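Local coordinates for FAD-binding PCMH-type domain-containing protein (Gibberella zeae, PDB 6YJO), which binds FAD covalently and probably acts as an oxygen-dependent oxidoreductase that oxidises oligosaccharides, at residues F235-L248 / A310-M323. Residues are numbered along the deposited sequence; the frame is centred on the assembly and turned at random.
Sequences FAAPETVTPFSIEL and AQISTASTGGWIQM
With CG anti to the backbone N (chi1 157°), Trp320 swings its indole back against Phe235, Ala237 and Pro238, while Phe235 holds CG between its own N and carbonyl carbon (chi1 66°) and sends its ring to meet it. The result is an offset edge-to-face pair: the Phe235 edge is directed at the face of the Trp320 six-membered ring, planes at 88°, with Phe235 CZ 3.9 Å from Trp320 CH2. The methyl of Ala237 sits over a face of the five-membered ring as a CH-pi contact, and Pro238 CD comes to 3.6 Å from Trp320 CE3. Phe150, from helix 142-152, and Ala156 also touch the indole.

One turn along the helix, Met323 CB packs 3.5 Å from Val241 CG2 and its CG lies beside Pro243 CG. Gly319 occupies the N-cap position of helix 320-326, and Gly318 before it exchanges both backbone bonds with Val241. Thr317 OG1 donates to Thr242 OG1, which also has Gly292 O as a partner.

Further on, Ser245 N donates to Thr314 O at 2.9 Å, and the hydroxyls Ser245 OG and Thr314 OG1 close to 2.6 Å. Ser245 O takes a 2.9 Å bond from Ser313 N and a weak one from Thr314 N; Ser313 OG then accepts Glu247 N at 3.1 Å. Ile246 CG2 and Leu248 CD2 meet Ala310 CB beyond.

Trp320, on the helix after the edge strand, packs on the end of strand 226-236 and the loop leading into strand 242-248. Ser313 and Thr314 both face Ser245, a classic beta bulge at the edge of the seven-stranded antiparallel sheet.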
ATOM      1  N   PHE A 235      -1.026 -10.245  16.072  1.00 46.35           N
ATOM      2  CA  PHE A 235      -0.575  -9.802  17.382  1.00 46.81           C
ATOM      3  C   PHE A 235      -1.782  -9.374  18.209  1.00 46.90           C
ATOM      4  O   PHE A 235      -2.873  -9.144  17.682  1.00 44.49           O
ATOM      5  CB  PHE A 235       0.436  -8.652  17.263  1.00 46.87           C
ATOM      6  CG  PHE A 235      -0.145  -7.378  16.711  1.00 48.91           C
ATOM      7  CD1 PHE A 235      -0.757  -6.461  17.549  1.00 51.11           C
ATOM      8  CD2 PHE A 235      -0.069  -7.090  15.358  1.00 47.66           C
ATOM      9  CE1 PHE A 235      -1.292  -5.288  17.051  1.00 50.84           C
ATOM     10  CE2 PHE A 235      -0.599  -5.916  14.854  1.00 47.56           C
ATOM     11  CZ  PHE A 235      -1.212  -5.016  15.700  1.00 48.95           C
ATOM     12  N   ALA A 236      -1.581  -9.283  19.521  1.00 50.51           N
ATOM     13  CA  ALA A 236      -2.680  -8.958  20.421  1.00 54.71           C
ATOM     14  C   ALA A 236      -3.025  -7.479  20.294  1.00 55.16           C
ATOM     15  O   ALA A 236      -2.161  -6.617  20.488  1.00 54.46           O
ATOM     16  CB  ALA A 236      -2.309  -9.300  21.862  1.00 59.19           C
ATOM     17  N   ALA A 237      -4.277  -7.187  19.961  1.00 56.09           N
ATOM     18  CA  ALA A 237      -4.718  -5.804  19.844  1.00 57.23           C
ATOM     19  C   ALA A 237      -4.480  -5.089  21.169  1.00 60.49           C
ATOM     20  O   ALA A 237      -5.014  -5.526  22.200  1.00 64.10           O
ATOM     21  CB  ALA A 237      -6.197  -5.732  19.468  1.00 56.67           C
ATOM     22  N   PRO A 238      -3.706  -4.005  21.202  1.00 59.94           N
ATOM     23  CA  PRO A 238      -3.447  -3.346  22.481  1.00 63.53           C
ATOM     24  C   PRO A 238      -4.713  -2.702  23.018  1.00 66.44           C
ATOM     25  O   PRO A 238      -5.634  -2.356  22.277  1.00 66.93           O
ATOM     26  CB  PRO A 238      -2.383  -2.299  22.139  1.00 62.08           C
ATOM     27  CG  PRO A 238      -2.659  -1.952  20.721  1.00 59.27           C
ATOM     28  CD  PRO A 238      -3.222  -3.196  20.068  1.00 58.15           C
ATOM     29  N   GLU A 239      -4.752  -2.555  24.339  1.00 69.63           N
ATOM     30  CA  GLU A 239      -5.896  -1.969  25.020  1.00 72.31           C
ATOM     31  C   GLU A 239      -5.692  -0.499  25.354  1.00 73.75           C
ATOM     32  O   GLU A 239      -6.674   0.197  25.640  1.00 73.84           O
ATOM     33  CB  GLU A 239      -6.194  -2.753  26.308  1.00 76.53           C
ATOM     34  CG  GLU A 239      -5.022  -2.830  27.276  1.00 79.53           C
ATOM     35  CD  GLU A 239      -5.351  -3.618  28.535  1.00 84.79           C
ATOM     36  OE1 GLU A 239      -6.403  -4.295  28.562  1.00 85.58           O
ATOM     37  OE2 GLU A 239      -4.560  -3.558  29.499  1.00 87.14           O
ATOM     38  N   THR A 240      -4.451  -0.019  25.307  1.00 72.40           N
ATOM     39  CA  THR A 240      -4.088   1.342  25.691  1.00 73.30           C
ATOM     40  C   THR A 240      -3.355   1.975  24.512  1.00 67.83           C
ATOM     41  O   THR A 240      -2.170   1.705  24.293  1.00 67.79           O
ATOM     42  CB  THR A 240      -3.229   1.323  26.953  1.00 77.18           C
ATOM     43  OG1 THR A 240      -3.998   0.803  28.045  1.00 80.80           O
ATOM     44  CG2 THR A 240      -2.731   2.716  27.299  1.00 78.78           C
ATOM     45  N   VAL A 241      -4.056   2.813  23.751  1.00 61.82           N
ATOM     46  CA  VAL A 241      -3.529   3.392  22.520  1.00 59.04           C
ATOM     47  C   VAL A 241      -3.842   4.882  22.518  1.00 58.45           C
ATOM     48  O   VAL A 241      -4.989   5.281  22.753  1.00 59.95           O
ATOM     49  CB  VAL A 241      -4.112   2.697  21.270  1.00 60.16           C
ATOM     50  CG1 VAL A 241      -4.359   1.216  21.554  1.00 62.14           C
ATOM     51  CG2 VAL A 241      -5.394   3.365  20.789  1.00 60.98           C
ATOM     52  N   THR A 242      -2.824   5.700  22.258  1.00 57.30           N
ATOM     53  CA  THR A 242      -2.949   7.158  22.311  1.00 56.95           C
ATOM     54  C   THR A 242      -2.650   7.787  20.957  1.00 53.58           C
ATOM     55  O   THR A 242      -1.470   7.976  20.606  1.00 50.97           O
ATOM     56  CB  THR A 242      -2.010   7.733  23.372  1.00 60.77           C
ATOM     57  OG1 THR A 242      -2.216   7.052  24.618  1.00 65.97           O
ATOM     58  CG2 THR A 242      -2.259   9.229  23.564  1.00 60.48           C
ATOM     59  N   PRO A 243      -3.661   8.131  20.165  1.00 53.49           N
ATOM     60  CA  PRO A 243      -3.424   9.019  19.022  1.00 50.86           C
ATOM     61  C   PRO A 243      -3.012  10.406  19.491  1.00 50.54           C
ATOM     62  O   PRO A 243      -3.303  10.822  20.613  1.00 51.63           O
ATOM     63  CB  PRO A 243      -4.777   9.058  18.301  1.00 51.04           C
ATOM     64  CG  PRO A 243      -5.526   7.860  18.786  1.00 53.20           C
ATOM     65  CD  PRO A 243      -5.029   7.582  20.173  1.00 55.50           C
ATOM     66  N   PHE A 244      -2.309  11.122  18.615  1.00 50.21           N
ATOM     67  CA  PHE A 244      -1.916  12.495  18.910  1.00 51.28           C
ATOM     68  C   PHE A 244      -1.747  13.287  17.621  1.00 49.73           C
ATOM     69  O   PHE A 244      -1.492  12.728  16.553  1.00 44.34           O
ATOM     70  CB  PHE A 244      -0.619  12.545  19.730  1.00 52.16           C
ATOM     71  CG  PHE A 244       0.587  11.966  19.025  1.00 54.08           C
ATOM     72  CD1 PHE A 244       0.844  10.606  19.058  1.00 54.72           C
ATOM     73  CD2 PHE A 244       1.476  12.790  18.352  1.00 55.35           C
ATOM     74  CE1 PHE A 244       1.957  10.077  18.424  1.00 56.24           C
ATOM     75  CE2 PHE A 244       2.588  12.266  17.714  1.00 57.11           C
ATOM     76  CZ  PHE A 244       2.827  10.909  17.751  1.00 57.48           C
ATOM     77  N   SER A 245      -1.903  14.607  17.747  1.00 53.94           N
ATOM     78  CA  SER A 245      -1.563  15.563  16.702  1.00 53.25           C
ATOM     79  C   SER A 245      -0.763  16.705  17.310  1.00 56.86           C
ATOM     80  O   SER A 245      -0.930  17.041  18.484  1.00 58.09           O
ATOM     81  CB  SER A 245      -2.816  16.126  16.008  1.00 52.87           C
ATOM     82  OG  SER A 245      -3.457  17.096  16.817  1.00 56.86           O
ATOM     83  N   ILE A 246       0.129  17.277  16.505  1.00 55.78           N
ATOM     84  CA  ILE A 246       0.834  18.516  16.819  1.00 58.05           C
ATOM     85  C   ILE A 246       0.669  19.426  15.611  1.00 56.80           C
ATOM     86  O   ILE A 246       1.189  19.124  14.530  1.00 54.88           O
ATOM     87  CB  ILE A 246       2.325  18.293  17.122  1.00 59.23           C
ATOM     88  CG1 ILE A 246       2.524  17.353  18.316  1.00 62.30           C
ATOM     89  CG2 ILE A 246       3.001  19.634  17.365  1.00 59.43           C
ATOM     90  CD1 ILE A 246       3.085  15.996  17.928  1.00 61.67           C
ATOM     91  N   GLU A 247      -0.048  20.531  15.786  1.00 58.76           N
ATOM     92  CA  GLU A 247      -0.262  21.489  14.712  1.00 60.03           C
ATOM     93  C   GLU A 247       0.881  22.495  14.670  1.00 63.32           C
ATOM     94  O   GLU A 247       1.354  22.965  15.709  1.00 66.84           O
ATOM     95  CB  GLU A 247      -1.592  22.215  14.902  1.00 60.94           C
ATOM     96  CG  GLU A 247      -2.786  21.287  15.059  1.00 60.60           C
ATOM     97  CD  GLU A 247      -4.092  22.047  15.188  1.00 60.60           C
ATOM     98  OE1 GLU A 247      -4.064  23.294  15.123  1.00 61.05           O
ATOM     99  OE2 GLU A 247      -5.147  21.397  15.351  1.00 60.51           O
ATOM    100  N   LEU A 248       1.322  22.820  13.456  1.00 62.59           N
ATOM    101  CA  LEU A 248       2.434  23.735  13.251  1.00 63.93           C
ATOM    102  C   LEU A 248       2.124  24.668  12.090  1.00 60.64           C
ATOM    103  O   LEU A 248       1.199  24.439  11.306  1.00 57.13           O
ATOM    104  CB  LEU A 248       3.739  22.983  12.964  1.00 66.25           C
ATOM    105  CG  LEU A 248       4.252  22.058  14.066  1.00 70.10           C
ATOM    106  CD1 LEU A 248       4.048  20.602  13.665  1.00 69.46           C
ATOM    107  CD2 LEU A 248       5.717  22.349  14.345  1.00 72.65           C
ATOM    108  N   ALA A 310       7.342  23.128  20.072  1.00 68.88           N
ATOM    109  CA  ALA A 310       5.925  22.886  19.855  1.00 67.71           C
ATOM    110  C   ALA A 310       5.381  22.009  20.974  1.00 68.73           C
ATOM    111  O   ALA A 310       6.125  21.473  21.799  1.00 72.23           O
ATOM    112  CB  ALA A 310       5.679  22.231  18.486  1.00 66.55           C
ATOM    113  N   GLN A 311       4.058  21.871  20.989  1.00 66.33           N
ATOM    114  CA  GLN A 311       3.354  21.139  22.029  1.00 66.14           C
ATOM    115  C   GLN A 311       2.221  20.344  21.400  1.00 60.56           C
ATOM    116  O   GLN A 311       1.719  20.690  20.328  1.00 56.91           O
ATOM    117  CB  GLN A 311       2.799  22.093  23.097  1.00 69.53           C
ATOM    118  CG  GLN A 311       2.326  23.422  22.530  1.00 71.34           C
ATOM    119  CD  GLN A 311       1.212  24.044  23.345  1.00 75.95           C
ATOM    120  OE1 GLN A 311       0.180  23.416  23.584  1.00 77.64           O
ATOM    121  NE2 GLN A 311       1.411  25.287  23.774  1.00 77.76           N
ATOM    122  N   ILE A 312       1.823  19.265  22.078  1.00 61.12           N
ATOM    123  CA  ILE A 312       0.689  18.481  21.610  1.00 60.78           C
ATOM    124  C   ILE A 312      -0.535  19.378  21.487  1.00 63.21           C
ATOM    125  O   ILE A 312      -0.840  20.182  22.380  1.00 66.01           O
ATOM    126  CB  ILE A 312       0.427  17.298  22.558  1.00 61.20           C
ATOM    127  CG1 ILE A 312       1.252  16.086  22.117  1.00 60.77           C
ATOM    128  CG2 ILE A 312      -1.060  16.943  22.596  1.00 60.53           C
ATOM    129  CD1 ILE A 312       1.242  14.935  23.095  1.00 63.08           C
ATOM    130  N   SER A 313      -1.242  19.245  20.366  1.00 62.03           N
ATOM    131  CA  SER A 313      -2.487  19.968  20.150  1.00 62.61           C
ATOM    132  C   SER A 313      -3.686  19.153  20.622  1.00 63.04           C
ATOM    133  O   SER A 313      -4.518  19.653  21.383  1.00 64.19           O
ATOM    134  CB  SER A 313      -2.631  20.330  18.668  1.00 61.32           C
ATOM    135  OG  SER A 313      -1.727  21.360  18.308  1.00 61.25           O
ATOM    136  N   THR A 314      -3.783  17.897  20.188  1.00 62.30           N
ATOM    137  CA  THR A 314      -4.827  16.987  20.635  1.00 63.81           C
ATOM    138  C   THR A 314      -4.202  15.640  20.967  1.00 63.94           C
ATOM    139  O   THR A 314      -3.303  15.170  20.262  1.00 62.35           O
ATOM    140  CB  THR A 314      -5.919  16.811  19.572  1.00 63.32           C
ATOM    141  OG1 THR A 314      -5.346  16.265  18.377  1.00 63.52           O
ATOM    142  CG2 THR A 314      -6.572  18.154  19.251  1.00 63.82           C
ATOM    143  N   ALA A 315      -4.672  15.028  22.049  1.00 67.25           N
ATOM    144  CA  ALA A 315      -4.181  13.720  22.453  1.00 67.57           C
ATOM    145  C   ALA A 315      -5.231  13.069  23.338  1.00 66.88           C
ATOM    146  O   ALA A 315      -5.832  13.729  24.190  1.00 68.31           O
ATOM    147  CB  ALA A 315      -2.835  13.824  23.180  1.00 70.28           C
ATOM    148  N   SER A 316      -5.456  11.779  23.114  1.00 64.34           N
ATOM    149  CA  SER A 316      -6.519  11.060  23.794  1.00 64.54           C
ATOM    150  C   SER A 316      -6.158   9.582  23.816  1.00 61.49           C
ATOM    151  O   SER A 316      -5.563   9.072  22.866  1.00 57.85           O
ATOM    152  CB  SER A 316      -7.865  11.286  23.095  1.00 63.42           C
ATOM    153  OG  SER A 316      -8.888  10.508  23.689  1.00 66.45           O
ATOM    154  N   THR A 317      -6.512   8.906  24.904  1.00 63.07           N
ATOM    155  CA  THR A 317      -6.240   7.488  25.065  1.00 62.98           C
ATOM    156  C   THR A 317      -7.539   6.701  24.955  1.00 60.99           C
ATOM    157  O   THR A 317      -8.594   7.145  25.420  1.00 61.15           O
ATOM    158  CB  THR A 317      -5.568   7.208  26.414  1.00 67.83           C
ATOM    159  OG1 THR A 317      -4.493   8.134  26.614  1.00 68.90           O
ATOM    160  CG2 THR A 317      -5.021   5.784  26.466  1.00 68.35           C
ATOM    161  N   GLY A 318      -7.450   5.529  24.341  1.00 57.88           N
ATOM    162  CA  GLY A 318      -8.630   4.727  24.114  1.00 56.78           C
ATOM    163  C   GLY A 318      -8.290   3.361  23.555  1.00 53.56           C
ATOM    164  O   GLY A 318      -7.141   2.921  23.593  1.00 50.95           O
ATOM    165  N   GLY A 319      -9.319   2.691  23.038  1.00 53.55           N
ATOM    166  CA  GLY A 319      -9.161   1.351  22.517  1.00 53.65           C
ATOM    167  C   GLY A 319      -8.485   1.327  21.150  1.00 52.91           C
ATOM    168  O   GLY A 319      -8.248   2.354  20.518  1.00 51.99           O
ATOM    169  N   TRP A 320      -8.185   0.108  20.697  1.00 52.14           N
ATOM    170  CA  TRP A 320      -7.505  -0.081  19.420  1.00 49.47           C
ATOM    171  C   TRP A 320      -8.438   0.210  18.255  1.00 48.19           C
ATOM    172  O   TRP A 320      -8.034   0.838  17.272  1.00 45.54           O
ATOM    173  CB  TRP A 320      -6.959  -1.511  19.352  1.00 49.77           C
ATOM    174  CG  TRP A 320      -6.719  -2.069  17.967  1.00 47.71           C
ATOM    175  CD1 TRP A 320      -7.564  -2.866  17.248  1.00 47.29           C
ATOM    176  CD2 TRP A 320      -5.544  -1.905  17.162  1.00 45.59           C
ATOM    177  NE1 TRP A 320      -6.992  -3.202  16.048  1.00 45.41           N
ATOM    178  CE2 TRP A 320      -5.753  -2.623  15.968  1.00 45.05           C
ATOM    179  CE3 TRP A 320      -4.339  -1.221  17.334  1.00 46.31           C
ATOM    180  CZ2 TRP A 320      -4.805  -2.670  14.947  1.00 44.52           C
ATOM    181  CZ3 TRP A 320      -3.396  -1.269  16.319  1.00 45.41           C
ATOM    182  CH2 TRP A 320      -3.634  -1.987  15.142  1.00 44.43           C
ATOM    183  N   ILE A 321      -9.693  -0.236  18.354  1.00 50.21           N
ATOM    184  CA  ILE A 321     -10.679   0.055  17.321  1.00 50.92           C
ATOM    185  C   ILE A 321     -11.002   1.540  17.302  1.00 52.00           C
ATOM    186  O   ILE A 321     -11.383   2.088  16.263  1.00 50.34           O
ATOM    187  CB  ILE A 321     -11.939  -0.807  17.539  1.00 53.79           C
ATOM    188  CG1 ILE A 321     -11.605  -2.293  17.346  1.00 53.84           C
ATOM    189  CG2 ILE A 321     -13.055  -0.385  16.592  1.00 55.68           C
ATOM    190  CD1 ILE A 321     -11.241  -2.675  15.906  1.00 50.74           C
ATOM    191  N   GLN A 322     -10.846   2.219  18.439  1.00 54.20           N
ATOM    192  CA  GLN A 322     -11.063   3.659  18.471  1.00 54.02           C
ATOM    193  C   GLN A 322     -10.009   4.385  17.643  1.00 50.37           C
ATOM    194  O   GLN A 322     -10.330   5.306  16.884  1.00 49.61           O
ATOM    195  CB  GLN A 322     -11.059   4.150  19.919  1.00 55.53           C
ATOM    196  CG  GLN A 322     -11.907   5.374  20.174  1.00 56.49           C
ATOM    197  CD  GLN A 322     -12.262   5.536  21.643  1.00 60.00           C
ATOM    198  OE1 GLN A 322     -11.699   4.865  22.508  1.00 61.27           O
ATOM    199  NE2 GLN A 322     -13.207   6.424  21.930  1.00 61.28           N
ATOM    200  N   MET A 323      -8.745   3.971  17.764  1.00 49.31           N
ATOM    201  CA  MET A 323      -7.682   4.619  17.004  1.00 48.06           C
ATOM    202  C   MET A 323      -7.850   4.386  15.506  1.00 49.40           C
ATOM    203  O   MET A 323      -7.600   5.291  14.702  1.00 48.98           O
ATOM    204  CB  MET A 323      -6.320   4.112  17.480  1.00 45.84           C
ATOM    205  CG  MET A 323      -5.130   4.588  16.646  1.00 43.68           C
ATOM    206  SD  MET A 323      -4.831   3.620  15.138  1.00 43.53           S
ATOM    207  CE  MET A 323      -4.717   1.950  15.793  1.00 43.45           C
TER